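PDB 3LP5: putative cell surface hydrolase from Lactobacillus plantarum, which is of unknown specificity but is probably a cell-surface hydrolase of the alpha/beta-hydrolase superfamily. Local coordinates for residues A[198-210]-A[241-250]. Sequence-based numbering, arbitrary orientation.
Sequences QVKHFTEITVTGA and RQKNAQRVQN
Ile205 and Val248 form a single antiparallel bridge where the C-terminal tail runs back along strand 201-206. Gln249 N donates to Glu204 O at 2.8 Å in a nearly straight bond (172°), and Thr206 N gives its hydrogen to Arg247 O at 3.1 Å. Asn250 extends the pairing with its side-chain amide: ND2 donates to Phe202 O at 3.1 Å, while OD1 receives Glu204 N from above its carbonyl plane, so two bonds fix the amide's rotation. The tighter, apolar side lies toward helix 217-231, where Leu226 meets Ile205. With chi1 at -61°, Ile205 turns CG2 away from its backbone N and onto Arg247 CB, 3.7 Å away. Farther along the strand, Val248 CG1 meets Thr203 CG2 at 3.7 Å. Arg247 extends past Thr206 O, with NE on an in-plane lone pair of Asn244 OD1 and NH1 bound to a water that donates to Thr206 O. With an alanine in place of Arg247, the water and Asn244 OD1 would probably lose their guanidinium partner. On the looser side, Gln249 and Asn250 are exposed, and Glu204 OE2 stays 3.9 Å from Asn250 ND2, unbonded. A C-terminal tail thus pairs with the edge strand of an alpha/beta-hydrolase sheet.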
ATOM      1  N   GLN A 198       9.309 -14.612  -4.143  1.00 12.95           N
ATOM      2  CA  GLN A 198       8.015 -14.705  -4.826  1.00 13.53           C
ATOM      3  C   GLN A 198       7.848 -13.592  -5.820  1.00 14.77           C
ATOM      4  O   GLN A 198       6.986 -13.714  -6.676  1.00 16.78           O
ATOM      5  CB  GLN A 198       6.799 -14.684  -3.872  1.00 11.84           C
ATOM      6  CG  GLN A 198       6.690 -15.909  -3.027  1.00 12.39           C
ATOM      7  CD  GLN A 198       6.709 -17.243  -3.858  1.00 14.73           C
ATOM      8  OE1 GLN A 198       6.138 -17.338  -4.942  1.00 10.61           O
ATOM      9  NE2 GLN A 198       7.380 -18.251  -3.322  1.00 11.58           N
ATOM     10  N   VAL A 199       8.633 -12.504  -5.698  1.00 13.88           N
ATOM     11  CA  VAL A 199       8.520 -11.356  -6.589  1.00 13.82           C
ATOM     12  C   VAL A 199       9.931 -11.028  -7.131  1.00 14.73           C
ATOM     13  O   VAL A 199      10.931 -11.452  -6.568  1.00 14.26           O
ATOM     14  CB  VAL A 199       7.828 -10.127  -5.889  1.00 15.21           C
ATOM     15  CG1 VAL A 199       6.419 -10.501  -5.316  1.00 14.73           C
ATOM     16  CG2 VAL A 199       8.698  -9.538  -4.777  1.00 12.09           C
ATOM     17  N   LYS A 200      10.008 -10.273  -8.223  1.00 15.18           N
ATOM     18  CA  LYS A 200      11.284  -9.866  -8.844  1.00 16.69           C
ATOM     19  C   LYS A 200      12.261  -9.145  -7.867  1.00 16.88           C
ATOM     20  O   LYS A 200      13.445  -9.475  -7.811  1.00 15.67           O
ATOM     21  CB  LYS A 200      10.960  -8.935 -10.044  1.00 17.49           C
ATOM     22  CG  LYS A 200      12.059  -8.834 -11.089  1.00 23.17           C
ATOM     23  CD  LYS A 200      12.107  -7.457 -11.790  1.00 32.10           C
ATOM     24  CE  LYS A 200      11.014  -7.217 -12.840  1.00 36.50           C
ATOM     25  NZ  LYS A 200      10.534  -8.478 -13.487  1.00 41.37           N
ATOM     26  N   HIS A 201      11.776  -8.148  -7.115  1.00 16.21           N
ATOM     27  CA  HIS A 201      12.629  -7.456  -6.143  1.00 17.25           C
ATOM     28  C   HIS A 201      11.817  -7.129  -4.935  1.00 17.09           C
ATOM     29  O   HIS A 201      10.633  -6.687  -5.069  1.00 16.48           O
ATOM     30  CB  HIS A 201      13.168  -6.092  -6.621  1.00 18.44           C
ATOM     31  CG  HIS A 201      13.879  -6.114  -7.939  1.00 24.76           C
ATOM     32  ND1 HIS A 201      15.146  -6.648  -8.100  1.00 27.27           N
ATOM     33  CD2 HIS A 201      13.530  -5.596  -9.147  1.00 27.11           C
ATOM     34  CE1 HIS A 201      15.524  -6.496  -9.361  1.00 27.36           C
ATOM     35  NE2 HIS A 201      14.567  -5.857 -10.014  1.00 28.75           N
ATOM     36  N   PHE A 202      12.435  -7.326  -3.761  1.00 16.29           N
ATOM     37  CA  PHE A 202      11.847  -6.936  -2.483  1.00 15.73           C
ATOM     38  C   PHE A 202      12.825  -6.070  -1.735  1.00 16.69           C
ATOM     39  O   PHE A 202      14.004  -6.453  -1.596  1.00 14.47           O
ATOM     40  CB  PHE A 202      11.522  -8.168  -1.656  1.00 17.60           C
ATOM     41  CG  PHE A 202      10.983  -7.863  -0.292  1.00 16.82           C
ATOM     42  CD1 PHE A 202       9.730  -7.281  -0.137  1.00 17.68           C
ATOM     43  CD2 PHE A 202      11.735  -8.166   0.839  1.00 17.50           C
ATOM     44  CE1 PHE A 202       9.211  -7.004   1.108  1.00 16.08           C
ATOM     45  CE2 PHE A 202      11.252  -7.869   2.094  1.00 17.91           C
ATOM     46  CZ  PHE A 202       9.975  -7.322   2.244  1.00 18.91           C
ATOM     47  N   THR A 203      12.352  -4.901  -1.294  1.00 15.03           N
ATOM     48  CA  THR A 203      13.239  -3.890  -0.641  1.00 16.42           C
ATOM     49  C   THR A 203      12.644  -3.400   0.681  1.00 16.57           C
ATOM     50  O   THR A 203      11.545  -2.899   0.688  1.00 14.73           O
ATOM     51  CB  THR A 203      13.502  -2.695  -1.564  1.00 16.00           C
ATOM     52  OG1 THR A 203      14.149  -3.182  -2.716  1.00 18.49           O
ATOM     53  CG2 THR A 203      14.437  -1.649  -0.957  1.00 15.18           C
ATOM     54  N   GLU A 204      13.369  -3.607   1.792  1.00 16.07           N
ATOM     55  CA  GLU A 204      12.969  -3.079   3.074  1.00 17.39           C
ATOM     56  C   GLU A 204      13.625  -1.751   3.295  1.00 16.84           C
ATOM     57  O   GLU A 204      14.822  -1.588   3.021  1.00 15.05           O
ATOM     58  CB  GLU A 204      13.380  -4.027   4.214  1.00 18.11           C
ATOM     59  CG  GLU A 204      12.866  -5.437   3.942  1.00 24.44           C
ATOM     60  CD  GLU A 204      13.498  -6.486   4.871  1.00 33.03           C
ATOM     61  OE1 GLU A 204      13.040  -6.559   6.024  1.00 36.93           O
ATOM     62  OE2 GLU A 204      14.439  -7.212   4.447  1.00 34.74           O
ATOM     63  N   ILE A 205      12.841  -0.812   3.842  1.00 17.99           N
ATOM     64  CA  ILE A 205      13.300   0.570   4.068  1.00 16.58           C
ATOM     65  C   ILE A 205      12.879   0.920   5.468  1.00 17.32           C
ATOM     66  O   ILE A 205      11.750   0.646   5.839  1.00 16.59           O
ATOM     67  CB  ILE A 205      12.660   1.592   3.047  1.00 17.27           C
ATOM     68  CG1 ILE A 205      13.028   1.238   1.615  1.00 16.07           C
ATOM     69  CG2 ILE A 205      13.088   3.079   3.367  1.00 15.84           C
ATOM     70  CD1 ILE A 205      12.149   1.854   0.508  1.00 14.37           C
ATOM     71  N   THR A 206      13.773   1.557   6.246  1.00 16.52           N
ATOM     72  CA  THR A 206      13.416   2.014   7.569  1.00 17.45           C
ATOM     73  C   THR A 206      13.079   3.496   7.578  1.00 16.48           C
ATOM     74  O   THR A 206      13.799   4.324   7.022  1.00 16.64           O
ATOM     75  CB  THR A 206      14.549   1.744   8.615  1.00 17.66           C
ATOM     76  OG1 THR A 206      14.965   0.390   8.494  1.00 23.27           O
ATOM     77  CG2 THR A 206      14.040   1.931  10.015  1.00 18.32           C
ATOM     78  N   VAL A 207      11.976   3.820   8.240  1.00 16.82           N
ATOM     79  CA  VAL A 207      11.635   5.188   8.590  1.00 16.40           C
ATOM     80  C   VAL A 207      11.262   5.155  10.061  1.00 17.31           C
ATOM     81  O   VAL A 207      10.279   4.493  10.451  1.00 15.79           O
ATOM     82  CB  VAL A 207      10.422   5.718   7.738  1.00 16.31           C
ATOM     83  CG1 VAL A 207       9.941   7.081   8.221  1.00 14.86           C
ATOM     84  CG2 VAL A 207      10.832   5.804   6.295  1.00 16.16           C
ATOM     85  N   THR A 208      11.989   5.933  10.876  1.00 18.12           N
ATOM     86  CA  THR A 208      11.773   5.793  12.303  1.00 19.24           C
ATOM     87  C   THR A 208      10.439   6.415  12.649  1.00 17.72           C
ATOM     88  O   THR A 208      10.118   7.457  12.120  1.00 17.22           O
ATOM     89  CB  THR A 208      12.934   6.362  13.139  1.00 20.81           C
ATOM     90  OG1 THR A 208      12.904   7.790  13.058  1.00 24.54           O
ATOM     91  CG2 THR A 208      14.276   5.845  12.621  1.00 21.06           C
ATOM     92  N   GLY A 209       9.624   5.733  13.459  1.00 16.29           N
ATOM     93  CA  GLY A 209       8.295   6.209  13.768  1.00 14.66           C
ATOM     94  C   GLY A 209       7.189   5.764  12.834  1.00 14.24           C
ATOM     95  O   GLY A 209       6.005   5.994  13.130  1.00 15.36           O
ATOM     96  N   ALA A 210       7.533   5.109  11.719  1.00 13.59           N
ATOM     97  CA  ALA A 210       6.520   4.740  10.705  1.00 12.70           C
ATOM     98  C   ALA A 210       5.515   3.730  11.236  1.00 13.33           C
ATOM     99  O   ALA A 210       4.410   3.642  10.705  1.00 13.00           O
ATOM    100  CB  ALA A 210       7.137   4.246   9.365  1.00 13.16           C
ATOM    101  N   ARG A 241      18.302  11.491  -3.228  1.00 18.12           N
ATOM    102  CA  ARG A 241      18.340  10.129  -3.723  1.00 19.22           C
ATOM    103  C   ARG A 241      19.319   9.338  -2.909  1.00 19.36           C
ATOM    104  O   ARG A 241      19.013   8.253  -2.453  1.00 18.16           O
ATOM    105  CB  ARG A 241      18.763  10.077  -5.192  1.00 19.99           C
ATOM    106  CG  ARG A 241      18.998   8.627  -5.693  1.00 22.25           C
ATOM    107  CD  ARG A 241      19.361   8.537  -7.161  1.00 27.50           C
ATOM    108  NE  ARG A 241      20.320   9.578  -7.553  1.00 33.41           N
ATOM    109  CZ  ARG A 241      21.654   9.467  -7.515  1.00 36.69           C
ATOM    110  NH1 ARG A 241      22.254   8.338  -7.100  1.00 38.99           N
ATOM    111  NH2 ARG A 241      22.403  10.500  -7.893  1.00 36.43           N
ATOM    112  N   GLN A 242      20.507   9.901  -2.706  1.00 20.40           N
ATOM    113  CA  GLN A 242      21.581   9.175  -1.999  1.00 21.34           C
ATOM    114  C   GLN A 242      21.199   8.871  -0.552  1.00 20.50           C
ATOM    115  O   GLN A 242      21.408   7.764  -0.094  1.00 20.32           O
ATOM    116  CB  GLN A 242      22.921   9.924  -2.117  1.00 22.34           C
ATOM    117  CG  GLN A 242      23.393   9.851  -3.580  1.00 26.76           C
ATOM    118  CD  GLN A 242      24.587  10.756  -3.944  1.00 31.29           C
ATOM    119  OE1 GLN A 242      24.798  11.824  -3.365  1.00 32.45           O
ATOM    120  NE2 GLN A 242      25.356  10.315  -4.927  1.00 29.29           N
ATOM    121  N   LYS A 243      20.588   9.851   0.120  1.00 19.60           N
ATOM    122  CA  LYS A 243      20.142   9.731   1.476  1.00 19.77           C
ATOM    123  C   LYS A 243      18.997   8.697   1.591  1.00 18.92           C
ATOM    124  O   LYS A 243      18.966   7.924   2.562  1.00 18.95           O
ATOM    125  CB  LYS A 243      19.696  11.120   1.986  1.00 21.50           C
ATOM    126  CG  LYS A 243      19.054  11.177   3.398  1.00 24.99           C
ATOM    127  CD  LYS A 243      19.085  12.623   3.982  1.00 32.52           C
ATOM    128  CE  LYS A 243      17.960  13.568   3.461  1.00 36.50           C
ATOM    129  NZ  LYS A 243      17.444  14.524   4.537  1.00 35.50           N
ATOM    130  N   ASN A 244      18.051   8.705   0.656  1.00 17.05           N
ATOM    131  CA  ASN A 244      16.937   7.718   0.688  1.00 16.32           C
ATOM    132  C   ASN A 244      17.488   6.315   0.470  1.00 16.77           C
ATOM    133  O   ASN A 244      17.081   5.356   1.176  1.00 16.26           O
ATOM    134  CB  ASN A 244      15.860   8.040  -0.353  1.00 15.62           C
ATOM    135  CG  ASN A 244      14.900   9.150   0.102  1.00 16.34           C
ATOM    136  OD1 ASN A 244      14.834   9.484   1.266  1.00 18.28           O
ATOM    137  ND2 ASN A 244      14.144   9.701  -0.838  1.00 15.51           N
ATOM    138  N   ALA A 245      18.450   6.210  -0.462  1.00 16.10           N
ATOM    139  CA  ALA A 245      19.196   4.960  -0.740  1.00 17.15           C
ATOM    140  C   ALA A 245      19.782   4.356   0.537  1.00 17.19           C
ATOM    141  O   ALA A 245      19.775   3.142   0.717  1.00 17.02           O
ATOM    142  CB  ALA A 245      20.336   5.184  -1.797  1.00 16.85           C
ATOM    143  N   GLN A 246      20.208   5.207   1.459  1.00 17.63           N
ATOM    144  CA  GLN A 246      20.837   4.723   2.661  1.00 18.01           C
ATOM    145  C   GLN A 246      19.832   4.304   3.717  1.00 18.19           C
ATOM    146  O   GLN A 246      20.243   3.687   4.719  1.00 18.00           O
ATOM    147  CB  GLN A 246      21.772   5.765   3.254  1.00 19.45           C
ATOM    148  CG  GLN A 246      23.009   6.068   2.424  1.00 21.78           C
ATOM    149  CD  GLN A 246      23.744   7.252   3.037  1.00 26.15           C
ATOM    150  OE1 GLN A 246      23.119   8.248   3.432  1.00 25.42           O
ATOM    151  NE2 GLN A 246      25.069   7.130   3.167  1.00 29.86           N
ATOM    152  N   ARG A 247      18.549   4.606   3.493  1.00 16.72           N
ATOM    153  CA  ARG A 247      17.450   4.052   4.306  1.00 17.66           C
ATOM    154  C   ARG A 247      17.094   2.571   3.989  1.00 17.42           C
ATOM    155  O   ARG A 247      16.447   1.887   4.807  1.00 17.30           O
ATOM    156  CB  ARG A 247      16.188   4.887   4.134  1.00 17.60           C
ATOM    157  CG  ARG A 247      16.343   6.333   4.571  1.00 19.28           C
ATOM    158  CD  ARG A 247      15.020   7.101   4.360  1.00 22.03           C
ATOM    159  NE  ARG A 247      15.259   8.552   4.247  1.00 26.52           N
ATOM    160  CZ  ARG A 247      15.620   9.345   5.256  1.00 27.57           C
ATOM    161  NH1 ARG A 247      15.813   8.873   6.494  1.00 27.95           N
ATOM    162  NH2 ARG A 247      15.819  10.629   5.025  1.00 29.30           N
ATOM    163  N   VAL A 248      17.478   2.095   2.820  1.00 17.21           N
ATOM    164  CA  VAL A 248      17.288   0.665   2.453  1.00 18.74           C
ATOM    165  C   VAL A 248      18.108  -0.259   3.380  1.00 21.48           C
ATOM    166  O   VAL A 248      19.313   0.006   3.637  1.00 22.09           O
ATOM    167  CB  VAL A 248      17.704   0.468   1.012  1.00 19.60           C
ATOM    168  CG1 VAL A 248      17.791  -1.038   0.593  1.00 17.37           C
ATOM    169  CG2 VAL A 248      16.785   1.272   0.108  1.00 16.48           C
ATOM    170  N   GLN A 249      17.461  -1.301   3.917  1.00 23.55           N
ATOM    171  CA  GLN A 249      18.039  -2.186   4.949  1.00 27.01           C
ATOM    172  C   GLN A 249      18.602  -3.487   4.356  1.00 29.30           C
ATOM    173  O   GLN A 249      19.271  -4.278   5.071  1.00 29.92           O
ATOM    174  CB  GLN A 249      16.954  -2.619   5.941  1.00 27.43           C
ATOM    175  CG  GLN A 249      16.397  -1.529   6.818  1.00 29.16           C
ATOM    176  CD  GLN A 249      17.480  -0.904   7.647  1.00 31.69           C
ATOM    177  OE1 GLN A 249      17.774  -1.357   8.765  1.00 37.76           O
ATOM    178  NE2 GLN A 249      18.120   0.102   7.092  1.00 30.50           N
ATOM    179  N   ASN A 250      18.295  -3.743   3.082  1.00 29.64           N
ATOM    180  CA  ASN A 250      18.790  -4.954   2.421  1.00 30.47           C
ATOM    181  C   ASN A 250      19.311  -4.638   1.023  1.00 30.96           C
ATOM    182  O   ASN A 250      19.583  -5.560   0.236  1.00 32.47           O
ATOM    183  CB  ASN A 250      17.684  -6.048   2.412  1.00 29.71           C
ATOM    184  CG  ASN A 250      16.506  -5.689   1.521  1.00 30.44           C
ATOM    185  OD1 ASN A 250      16.163  -4.499   1.354  1.00 27.84           O
ATOM    186  ND2 ASN A 250      15.914  -6.712   0.893  1.00 27.57           N
TER
HETATM  187  O   HOH W   1      15.583   6.210   7.729  1.00 21.23           O